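Local coordinates for NudC domain-containing protein 2 (Mus musculus, PDB 2RH0) that interacts with LIS1 and may regulate the LIS1/dynein pathway by stabilizing LIS1 together with the Hsp90 chaperone, at residues Ile27-Pro32 and Val49-Gly54. Sequence-based numbering, arbitrary orientation.
Sequences IEVQVP and VALAVG
Val29 and Leu51 meet tip to tip, and the evidence is that a single methyl, Leu51 CD2, lies 3.9 Å from Val29 CG2 and equally close to Val29 CG1. Leu51 CD2 therefore sits against the fork of the valine, almost equidistant from both methyls and from Val29 CB, which is 4.0 Å from Leu51 CD2. Leu51 holds CG anti to its own nitrogen (chi1 173°), and with chi2 at 66° CD1 turns aside, leaving CD2 anti to CA as the extended tip that meets the valine. Two residues further along each segment, Val31 and Val53 cross at about a right angle and touch by one branch each, Val31 CG1 to Val53 CG2 at 3.7 Å. Their backbones are also nearer there: the CA atoms of Val31 and Val53 are 7.6 Å apart, against 9.3 Å for Val29 CA and Leu51 CA. The touching residues alternate along each segment, as expected where one face of an extended chain looks into a core. All four are buried, and Ile58 of strand 56-62 adjoins both Val29 and Val53, while Ile40 of strand 40-44 packs on Leu51 and Val53. On its edge, 27-30 pairs antiparallel with a strand of the second subunit, continuing the sheet across the interface. Side chains alone thus join strands of two antiparallel sheets, face to face, as in the hydrophobic core of the p23-like beta-sandwich of CS domains.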
loop_
_atom_site.group_PDB
_atom_site.type_symbol
_atom_site.label_atom_id
_atom_site.label_comp_id
_atom_site.label_asym_id
_atom_site.label_seq_id
_atom_site.Cartn_x
_atom_site.Cartn_y
_atom_site.Cartn_z
ATOM N N ILE A 27 -7.607 -4.717 6.784
ATOM C CA ILE A 27 -8.409 -5.068 5.609
ATOM C C ILE A 27 -8.943 -3.778 5.058
ATOM O O ILE A 27 -9.693 -3.098 5.739
ATOM C CB ILE A 27 -9.611 -6.036 5.924
ATOM C CG1 ILE A 27 -9.162 -7.187 6.835
ATOM C CG2 ILE A 27 -10.243 -6.575 4.596
ATOM C CD1 ILE A 27 -10.304 -8.065 7.309
ATOM N N GLU A 28 -8.553 -3.435 3.828
ATOM C CA GLU A 28 -9.052 -2.258 3.162
ATOM C C GLU A 28 -9.955 -2.629 2.005
ATOM O O GLU A 28 -9.514 -3.226 1.024
ATOM C CB GLU A 28 -7.860 -1.384 2.687
ATOM C CG GLU A 28 -6.958 -0.961 3.864
ATOM C CD GLU A 28 -5.902 0.022 3.498
ATOM O OE1 GLU A 28 -5.684 0.233 2.288
ATOM O OE2 GLU A 28 -5.293 0.576 4.438
ATOM N N VAL A 29 -11.220 -2.245 2.103
ATOM C CA VAL A 29 -12.260 -2.657 1.152
ATOM C C VAL A 29 -12.778 -1.438 0.403
ATOM O O VAL A 29 -13.348 -0.564 1.009
ATOM C CB VAL A 29 -13.414 -3.370 1.916
ATOM C CG1 VAL A 29 -14.471 -3.980 0.961
ATOM C CG2 VAL A 29 -12.824 -4.431 2.867
ATOM N N GLN A 30 -12.522 -1.343 -0.903
ATOM C CA GLN A 30 -13.065 -0.255 -1.702
ATOM C C GLN A 30 -14.578 -0.327 -1.763
ATOM O O GLN A 30 -15.151 -1.392 -1.923
ATOM C CB GLN A 30 -12.498 -0.284 -3.121
ATOM C CG GLN A 30 -10.995 0.032 -3.168
ATOM C CD GLN A 30 -10.690 1.451 -2.750
ATOM O OE1 GLN A 30 -11.331 2.389 -3.234
ATOM N NE2 GLN A 30 -9.717 1.626 -1.845
ATOM N N VAL A 31 -15.228 0.807 -1.557
ATOM C CA VAL A 31 -16.680 0.869 -1.637
ATOM C C VAL A 31 -17.068 2.013 -2.579
ATOM O O VAL A 31 -16.238 2.888 -2.861
ATOM C CB VAL A 31 -17.338 1.004 -0.225
ATOM C CG1 VAL A 31 -16.994 -0.221 0.608
ATOM C CG2 VAL A 31 -16.912 2.292 0.508
ATOM N N PRO A 32 -18.302 1.984 -3.098
ATOM C CA PRO A 32 -18.739 3.091 -3.942
ATOM C C PRO A 32 -18.661 4.425 -3.211
ATOM O O PRO A 32 -18.857 4.474 -1.982
ATOM C CB PRO A 32 -20.165 2.708 -4.310
ATOM C CG PRO A 32 -20.167 1.214 -4.231
ATOM C CD PRO A 32 -19.300 0.902 -3.042
ATOM N N VAL A 49 -15.413 -12.979 9.985
ATOM C CA VAL A 49 -15.705 -11.609 9.590
ATOM C C VAL A 49 -16.766 -11.621 8.505
ATOM O O VAL A 49 -16.890 -12.603 7.765
ATOM C CB VAL A 49 -14.451 -10.829 9.070
ATOM C CG1 VAL A 49 -13.449 -10.619 10.216
ATOM C CG2 VAL A 49 -13.777 -11.544 7.853
ATOM N N ALA A 50 -17.508 -10.511 8.411
ATOM C CA ALA A 50 -18.582 -10.346 7.426
ATOM C C ALA A 50 -18.790 -8.887 7.185
ATOM O O ALA A 50 -18.880 -8.114 8.131
ATOM C CB ALA A 50 -19.902 -10.988 7.912
ATOM N N LEU A 51 -18.871 -8.511 5.921
ATOM C CA LEU A 51 -19.087 -7.125 5.541
ATOM C C LEU A 51 -20.030 -7.085 4.366
ATOM O O LEU A 51 -19.816 -7.764 3.363
ATOM C CB LEU A 51 -17.769 -6.461 5.177
ATOM C CG LEU A 51 -17.780 -5.040 4.593
ATOM C CD1 LEU A 51 -18.271 -3.951 5.555
ATOM C CD2 LEU A 51 -16.416 -4.793 4.206
ATOM N N ALA A 52 -21.079 -6.291 4.507
ATOM C CA ALA A 52 -22.058 -6.050 3.463
ATOM C C ALA A 52 -22.218 -4.538 3.394
ATOM O O ALA A 52 -22.199 -3.878 4.427
ATOM C CB ALA A 52 -23.371 -6.701 3.787
ATOM N N VAL A 53 -22.246 -4.016 2.165
ATOM C CA VAL A 53 -22.427 -2.602 1.858
ATOM C C VAL A 53 -23.716 -2.479 1.032
ATOM O O VAL A 53 -23.917 -3.187 0.028
ATOM C CB VAL A 53 -21.262 -1.983 1.047
ATOM C CG1 VAL A 53 -21.521 -0.527 0.827
ATOM C CG2 VAL A 53 -19.941 -2.146 1.754
ATOM N N GLY A 54 -24.611 -1.604 1.479
ATOM C CA GLY A 54 -25.904 -1.444 0.828
ATOM C C GLY A 54 -26.563 -2.785 0.581
ATOM O O GLY A 54 -27.076 -3.018 -0.503
#